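PDB 5YRP: sensory box/response regulator from Mycobacterium smegmatis, which carries an EAL domain, a beta/alpha-barrel module of bacterial signalling proteins, and holds a magnesium ion in this structure. Local coordinates for residues A[63-68]-A[82-87]; A[118-123]-A[152-157]. One frame throughout, in Å; residues are numbered along the deposited sequence.

Contact 1: A[63-68]-A[82-87]; sequences TACAEF and LRINVS
L82 and F68 form the centre of a helix-on-barrel contact, a worked example of how the beta/alpha barrel of an EAL domain fills its outer layer. Helix 52-73 lies outside strand 81-86, the one that follows it in the chain, and the two short segments run nearly antiparallel, at 168°.

L82 can be followed atom by atom. Its CB sits over one face of the F68 ring, 3.9 Å from the ring centroid and offset toward the rim, a CH-pi contact. With CG anti to the backbone N (chi1 -179°), the side chain then rises past the phenyl group, CG remaining near F68 CD2. One methyl, CD2, reaches the helix: it meets F68 CB at 3.6 Å, packs against A64 CB at 4.0 Å and lies more loosely beside C65 SG. The two side chains lie alongside one another, pointing opposite ways.

I84, two residues on, points to the same helix. R83 between them faces the barrel interior, where it forms a salt bridge with E13, and N85 belongs to the magnesium site. L8 and A26, from the two preceding strands, add to the packing round A64. The I84 side chain finishes the apolar contact with its terminal methyl, CD1 lying 4.0 Å from A64 CB and 4.2 Å from C65 SG.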
ATOM      1  N   THR A  63     -30.435 -10.104  -3.010  1.00 60.83           N
ATOM      2  CA  THR A  63     -30.678 -10.841  -4.249  1.00 59.74           C
ATOM      3  C   THR A  63     -29.634 -11.942  -4.466  1.00 59.55           C
ATOM      4  O   THR A  63     -29.961 -13.042  -4.919  1.00 58.25           O
ATOM      5  CB  THR A  63     -30.685  -9.895  -5.466  1.00 59.09           C
ATOM      6  OG1 THR A  63     -31.506  -8.758  -5.180  1.00 59.59           O
ATOM      7  CG2 THR A  63     -31.223 -10.597  -6.704  1.00 58.43           C
ATOM      8  N   ALA A  64     -28.380 -11.637  -4.145  1.00 60.03           N
ATOM      9  CA  ALA A  64     -27.286 -12.600  -4.282  1.00 60.24           C
ATOM     10  C   ALA A  64     -27.501 -13.777  -3.346  1.00 60.28           C
ATOM     11  O   ALA A  64     -27.424 -14.929  -3.763  1.00 61.12           O
ATOM     12  CB  ALA A  64     -25.950 -11.936  -3.993  1.00 60.04           C
ATOM     13  N   CYS A  65     -27.774 -13.469  -2.081  1.00 59.71           N
ATOM     14  CA  CYS A  65     -28.067 -14.482  -1.067  1.00 59.50           C
ATOM     15  C   CYS A  65     -29.294 -15.314  -1.421  1.00 59.06           C
ATOM     16  O   CYS A  65     -29.326 -16.515  -1.178  1.00 59.13           O
ATOM     17  CB  CYS A  65     -28.275 -13.819   0.292  1.00 60.64           C
ATOM     18  SG  CYS A  65     -26.761 -13.167   1.033  1.00 62.38           S
ATOM     19  N   ALA A  66     -30.302 -14.665  -1.991  1.00 60.33           N
ATOM     20  CA  ALA A  66     -31.512 -15.353  -2.431  1.00 61.92           C
ATOM     21  C   ALA A  66     -31.188 -16.343  -3.537  1.00 63.18           C
ATOM     22  O   ALA A  66     -31.528 -17.521  -3.446  1.00 64.75           O
ATOM     23  CB  ALA A  66     -32.542 -14.350  -2.916  1.00 63.08           C
ATOM     24  N   GLU A  67     -30.524 -15.845  -4.576  1.00 64.66           N
ATOM     25  CA  GLU A  67     -30.091 -16.666  -5.709  1.00 64.62           C
ATOM     26  C   GLU A  67     -29.124 -17.765  -5.275  1.00 63.22           C
ATOM     27  O   GLU A  67     -29.128 -18.857  -5.835  1.00 62.67           O
ATOM     28  CB  GLU A  67     -29.440 -15.772  -6.772  1.00 66.49           C
ATOM     29  CG  GLU A  67     -28.862 -16.495  -7.986  1.00 67.94           C
ATOM     30  CD  GLU A  67     -29.894 -17.265  -8.789  1.00 68.85           C
ATOM     31  OE1 GLU A  67     -31.106 -16.989  -8.658  1.00 71.48           O
ATOM     32  OE2 GLU A  67     -29.480 -18.146  -9.572  1.00 67.74           O
ATOM     33  N   PHE A  68     -28.301 -17.462  -4.277  1.00 63.60           N
ATOM     34  CA  PHE A  68     -27.318 -18.408  -3.750  1.00 64.51           C
ATOM     35  C   PHE A  68     -28.010 -19.593  -3.072  1.00 65.14           C
ATOM     36  O   PHE A  68     -27.645 -20.743  -3.309  1.00 65.86           O
ATOM     37  CB  PHE A  68     -26.363 -17.675  -2.790  1.00 63.71           C
ATOM     38  CG  PHE A  68     -25.302 -18.548  -2.161  1.00 63.33           C
ATOM     39  CD1 PHE A  68     -24.733 -19.613  -2.847  1.00 64.13           C
ATOM     40  CD2 PHE A  68     -24.838 -18.266  -0.884  1.00 64.07           C
ATOM     41  CE1 PHE A  68     -23.752 -20.398  -2.259  1.00 64.26           C
ATOM     42  CE2 PHE A  68     -23.856 -19.045  -0.291  1.00 64.37           C
ATOM     43  CZ  PHE A  68     -23.313 -20.114  -0.980  1.00 63.95           C
ATOM     44  N   LEU A  82     -19.941 -17.241  -1.166  1.00 58.46           N
ATOM     45  CA  LEU A  82     -20.544 -16.195  -1.991  1.00 57.59           C
ATOM     46  C   LEU A  82     -19.923 -14.846  -1.632  1.00 58.59           C
ATOM     47  O   LEU A  82     -20.136 -14.333  -0.533  1.00 58.31           O
ATOM     48  CB  LEU A  82     -22.055 -16.148  -1.777  1.00 56.86           C
ATOM     49  CG  LEU A  82     -22.816 -15.103  -2.601  1.00 56.65           C
ATOM     50  CD1 LEU A  82     -22.935 -15.527  -4.057  1.00 56.43           C
ATOM     51  CD2 LEU A  82     -24.191 -14.868  -2.003  1.00 57.30           C
ATOM     52  N   ARG A  83     -19.160 -14.278  -2.564  1.00 58.69           N
ATOM     53  CA  ARG A  83     -18.498 -12.996  -2.342  1.00 59.14           C
ATOM     54  C   ARG A  83     -19.352 -11.837  -2.839  1.00 59.13           C
ATOM     55  O   ARG A  83     -19.782 -11.825  -3.988  1.00 58.28           O
ATOM     56  CB  ARG A  83     -17.129 -12.964  -3.021  1.00 60.84           C
ATOM     57  CG  ARG A  83     -16.149 -13.969  -2.438  1.00 61.88           C
ATOM     58  CD  ARG A  83     -14.692 -13.573  -2.634  1.00 61.44           C
ATOM     59  NE  ARG A  83     -13.874 -14.116  -1.550  1.00 62.11           N
ATOM     60  CZ  ARG A  83     -13.478 -15.384  -1.449  1.00 61.85           C
ATOM     61  NH1 ARG A  83     -13.806 -16.277  -2.376  1.00 62.93           N
ATOM     62  NH2 ARG A  83     -12.746 -15.763  -0.410  1.00 61.85           N
ATOM     63  N   ILE A  84     -19.590 -10.867  -1.959  1.00 59.89           N
ATOM     64  CA  ILE A  84     -20.406  -9.698  -2.277  1.00 60.03           C
ATOM     65  C   ILE A  84     -19.639  -8.434  -1.932  1.00 60.49           C
ATOM     66  O   ILE A  84     -19.121  -8.301  -0.828  1.00 61.54           O
ATOM     67  CB  ILE A  84     -21.728  -9.722  -1.493  1.00 60.56           C
ATOM     68  CG1 ILE A  84     -22.588 -10.899  -1.960  1.00 60.99           C
ATOM     69  CG2 ILE A  84     -22.494  -8.415  -1.669  1.00 60.27           C
ATOM     70  CD1 ILE A  84     -23.467 -11.470  -0.878  1.00 61.10           C
ATOM     71  N   ASN A  85     -19.579  -7.507  -2.883  1.00 61.50           N
ATOM     72  CA  ASN A  85     -18.896  -6.238  -2.674  1.00 60.93           C
ATOM     73  C   ASN A  85     -19.730  -5.327  -1.799  1.00 61.97           C
ATOM     74  O   ASN A  85     -20.884  -5.045  -2.117  1.00 64.90           O
ATOM     75  CB  ASN A  85     -18.613  -5.554  -4.005  1.00 60.11           C
ATOM     76  CG  ASN A  85     -17.577  -6.292  -4.820  1.00 60.21           C
ATOM     77  OD1 ASN A  85     -16.417  -6.391  -4.423  1.00 59.96           O
ATOM     78  ND2 ASN A  85     -17.989  -6.818  -5.964  1.00 60.98           N
ATOM     79  N   VAL A  86     -19.143  -4.882  -0.694  1.00 62.99           N
ATOM     80  CA  VAL A  86     -19.816  -3.968   0.223  1.00 64.56           C
ATOM     81  C   VAL A  86     -19.209  -2.570   0.114  1.00 67.97           C
ATOM     82  O   VAL A  86     -17.997  -2.393   0.223  1.00 66.20           O
ATOM     83  CB  VAL A  86     -19.754  -4.481   1.671  1.00 63.35           C
ATOM     84  CG1 VAL A  86     -20.404  -3.496   2.626  1.00 63.67           C
ATOM     85  CG2 VAL A  86     -20.456  -5.821   1.775  1.00 63.03           C
ATOM     86  N   SER A  87     -20.082  -1.595  -0.122  1.00 74.63           N
ATOM     87  CA  SER A  87     -19.720  -0.181  -0.215  1.00 80.11           C
ATOM     88  C   SER A  87     -19.386   0.375   1.175  1.00 81.00           C
ATOM     89  O   SER A  87     -19.844  -0.172   2.182  1.00 78.89           O
ATOM     90  CB  SER A  87     -20.895   0.592  -0.841  1.00 82.96           C
ATOM     91  OG  SER A  87     -20.577   1.936  -1.160  1.00 86.67           O
TER

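Contact 2: A[118-123]-A[152-157]; sequences ITESVV and GYSVLS
E120 reaches across to V155 and ties together two loops that leave neighbouring barrel strands. V155 N donates to E120 OE2 over 3.1 Å, with an N-H...O angle of 152°. The N-H comes to the anti side of that oxygen, 34° out of the carboxylate plane. The other oxygen, OE1, accepts from G150 N, so the two ends of the carboxylate take backbone N-H groups five residues apart in one loop, which should limit its rotation. CG anti to the backbone N and an extended chain beyond it carry the group this far.

Around the polar grip lies an apolar layer. E120 CG runs alongside the V155 methyl CG2, with the two side chains antiparallel to each other, and V123 CB approaches the same methyl at 3.7 Å. V123 CG1 turns to Y153 instead, 4.1 Å from its CB. The Y153 ring presents its edge to S121 CB, which lies close to the ring plane, 3.7 Å from CD1.

The next shell fixes the donor loop itself. S154 OG accepts from L156 N (3.1 Å, 168°), a capping bond before helix 156-159. A modelled water lies between this hydroxyl and E120 OE2, although its distances are too short to be relied on. Farther out is the second subunit: its Y153 meets the Y153 ring edge-to-face, and its F173 packs on L156. Segment 152-157 opens with the last three residues of the sequence DDFGTGYS, whose first residue, D147, is a magnesium ligand. Such a loop, anchored by a glutamate and facing a partner subunit, matches what is usually called loop 6 of EAL domains.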
ATOM      1  N   ILE A 118     -14.545  -5.723   1.044  1.00 65.62           N
ATOM      2  CA  ILE A 118     -14.475  -4.302   1.364  1.00 67.39           C
ATOM      3  C   ILE A 118     -13.250  -3.717   0.676  1.00 68.12           C
ATOM      4  O   ILE A 118     -12.164  -4.292   0.733  1.00 66.70           O
ATOM      5  CB  ILE A 118     -14.367  -4.041   2.881  1.00 68.51           C
ATOM      6  CG1 ILE A 118     -15.368  -4.901   3.656  1.00 69.97           C
ATOM      7  CG2 ILE A 118     -14.612  -2.566   3.179  1.00 69.60           C
ATOM      8  CD1 ILE A 118     -15.151  -4.898   5.155  1.00 70.46           C
ATOM      9  N   THR A 119     -13.434  -2.578   0.014  1.00 70.56           N
ATOM     10  CA  THR A 119     -12.322  -1.881  -0.627  1.00 71.26           C
ATOM     11  C   THR A 119     -11.324  -1.414   0.426  1.00 72.48           C
ATOM     12  O   THR A 119     -11.705  -1.066   1.545  1.00 70.65           O
ATOM     13  CB  THR A 119     -12.784  -0.692  -1.498  1.00 71.22           C
ATOM     14  OG1 THR A 119     -11.651  -0.133  -2.172  1.00 70.48           O
ATOM     15  CG2 THR A 119     -13.469   0.398  -0.668  1.00 72.59           C
ATOM     16  N   GLU A 120     -10.048  -1.417   0.055  1.00 75.90           N
ATOM     17  CA  GLU A 120      -8.969  -1.102   0.988  1.00 78.18           C
ATOM     18  C   GLU A 120      -9.084   0.322   1.547  1.00 80.18           C
ATOM     19  O   GLU A 120      -8.753   0.564   2.705  1.00 80.24           O
ATOM     20  CB  GLU A 120      -7.608  -1.309   0.315  1.00 79.30           C
ATOM     21  CG  GLU A 120      -6.438  -1.206   1.280  1.00 79.65           C
ATOM     22  CD  GLU A 120      -5.090  -1.417   0.629  1.00 80.54           C
ATOM     23  OE1 GLU A 120      -4.985  -1.318  -0.617  1.00 80.96           O
ATOM     24  OE2 GLU A 120      -4.123  -1.667   1.380  1.00 81.08           O
ATOM     25  N   SER A 121      -9.583   1.251   0.732  1.00 83.55           N
ATOM     26  CA  SER A 121      -9.728   2.660   1.127  1.00 85.69           C
ATOM     27  C   SER A 121     -10.886   2.927   2.108  1.00 87.22           C
ATOM     28  O   SER A 121     -11.633   3.893   1.954  1.00 88.66           O
ATOM     29  CB  SER A 121      -9.894   3.530  -0.128  1.00 85.85           C
ATOM     30  OG  SER A 121     -11.033   3.146  -0.873  1.00 88.11           O
ATOM     31  N   VAL A 122     -11.026   2.065   3.109  1.00 90.39           N
ATOM     32  CA  VAL A 122     -12.006   2.240   4.189  1.00 94.22           C
ATOM     33  C   VAL A 122     -11.302   2.418   5.546  1.00 95.79           C
ATOM     34  O   VAL A 122     -11.940   2.697   6.562  1.00 93.44           O
ATOM     35  CB  VAL A 122     -13.004   1.054   4.198  1.00 94.76           C
ATOM     36  CG1 VAL A 122     -13.884   1.046   5.438  1.00 95.73           C
ATOM     37  CG2 VAL A 122     -13.875   1.109   2.952  1.00 95.11           C
ATOM     38  N   VAL A 123      -9.978   2.286   5.543  1.00100.97           N
ATOM     39  CA  VAL A 123      -9.165   2.428   6.754  1.00106.66           C
ATOM     40  C   VAL A 123      -9.390   3.772   7.453  1.00110.45           C
ATOM     41  O   VAL A 123      -9.707   3.812   8.642  1.00112.24           O
ATOM     42  CB  VAL A 123      -7.649   2.190   6.476  1.00107.46           C
ATOM     43  CG1 VAL A 123      -7.118   3.004   5.297  1.00107.04           C
ATOM     44  CG2 VAL A 123      -6.813   2.455   7.723  1.00109.05           C
ATOM     45  N   GLY A 152      -5.859   1.401  -3.206  1.00 62.72           N
ATOM     46  CA  GLY A 152      -6.471   2.474  -2.428  1.00 63.72           C
ATOM     47  C   GLY A 152      -5.577   2.949  -1.298  1.00 63.63           C
ATOM     48  O   GLY A 152      -4.366   2.731  -1.314  1.00 63.15           O
ATOM     49  N   TYR A 153      -6.186   3.616  -0.325  1.00 64.55           N
ATOM     50  CA  TYR A 153      -5.493   4.047   0.884  1.00 66.92           C
ATOM     51  C   TYR A 153      -5.072   2.831   1.685  1.00 66.98           C
ATOM     52  O   TYR A 153      -5.916   2.112   2.211  1.00 67.90           O
ATOM     53  CB  TYR A 153      -6.403   4.917   1.748  1.00 69.21           C
ATOM     54  CG  TYR A 153      -6.651   6.294   1.186  1.00 70.93           C
ATOM     55  CD1 TYR A 153      -7.708   6.530   0.310  1.00 71.35           C
ATOM     56  CD2 TYR A 153      -5.837   7.363   1.539  1.00 72.00           C
ATOM     57  CE1 TYR A 153      -7.945   7.792  -0.203  1.00 72.20           C
ATOM     58  CE2 TYR A 153      -6.064   8.629   1.032  1.00 74.08           C
ATOM     59  CZ  TYR A 153      -7.118   8.838   0.162  1.00 74.33           C
ATOM     60  OH  TYR A 153      -7.343  10.096  -0.342  1.00 76.97           O
ATOM     61  N   SER A 154      -3.766   2.615   1.788  1.00 67.76           N
ATOM     62  CA  SER A 154      -3.239   1.368   2.330  1.00 68.81           C
ATOM     63  C   SER A 154      -3.680   1.078   3.762  1.00 68.49           C
ATOM     64  O   SER A 154      -3.866   1.990   4.566  1.00 66.42           O
ATOM     65  CB  SER A 154      -1.719   1.353   2.261  1.00 69.86           C
ATOM     66  OG  SER A 154      -1.213   0.116   2.732  1.00 71.32           O
ATOM     67  N   VAL A 155      -3.841  -0.211   4.047  1.00 69.66           N
ATOM     68  CA  VAL A 155      -4.202  -0.710   5.371  1.00 71.08           C
ATOM     69  C   VAL A 155      -3.016  -1.440   6.006  1.00 71.39           C
ATOM     70  O   VAL A 155      -3.144  -1.990   7.100  1.00 73.60           O
ATOM     71  CB  VAL A 155      -5.426  -1.658   5.284  1.00 71.83           C
ATOM     72  CG1 VAL A 155      -5.801  -2.244   6.638  1.00 72.18           C
ATOM     73  CG2 VAL A 155      -6.624  -0.911   4.733  1.00 72.63           C
ATOM     74  N   LEU A 156      -1.859  -1.426   5.344  1.00 69.61           N
ATOM     75  CA  LEU A 156      -0.677  -2.124   5.864  1.00 70.58           C
ATOM     76  C   LEU A 156      -0.488  -1.886   7.358  1.00 72.91           C
ATOM     77  O   LEU A 156      -0.197  -2.820   8.107  1.00 74.02           O
ATOM     78  CB  LEU A 156       0.587  -1.704   5.111  1.00 69.21           C
ATOM     79  CG  LEU A 156       0.762  -2.261   3.698  1.00 69.54           C
ATOM     80  CD1 LEU A 156       2.007  -1.676   3.060  1.00 69.05           C
ATOM     81  CD2 LEU A 156       0.844  -3.777   3.694  1.00 70.25           C
ATOM     82  N   SER A 157      -0.673  -0.635   7.782  1.00 75.11           N
ATOM     83  CA  SER A 157      -0.565  -0.254   9.190  1.00 76.77           C
ATOM     84  C   SER A 157      -1.466  -1.092  10.097  1.00 79.32           C
ATOM     85  O   SER A 157      -1.055  -1.483  11.191  1.00 82.09           O
ATOM     86  CB  SER A 157      -0.911   1.228   9.357  1.00 77.00           C
ATOM     87  OG  SER A 157      -0.172   2.029   8.450  1.00 77.64           O
TER
HETATM   88  O   HOH W   1      -1.744  -1.238   0.644  1.00 58.38           O
HETATM   89  O   HOH W   2      -2.521   1.010  -0.988  1.00 64.72           O

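Overall arrangement
Followed from the N terminus, the chain lays down strands 7-15 and 21-29, then runs along helix 52-73, turns, and enters strand 81-86; contact 1 closes this short excursion by laying the helix against the outside of its own following strand. Contact 2 opens only later, at the end of strand 114-119, and closes a longer loop that takes in helix 130-140 and strand 142-149. The two are thus in series, neither nesting nor crossing. Their centres are 22 Å apart, and they are linked through the sheet, where strands 81-86 and 114-119 are neighbours. Contact 1 joins the outer helical layer to the barrel wall, whereas contact 2 joins loops near the subunit interface.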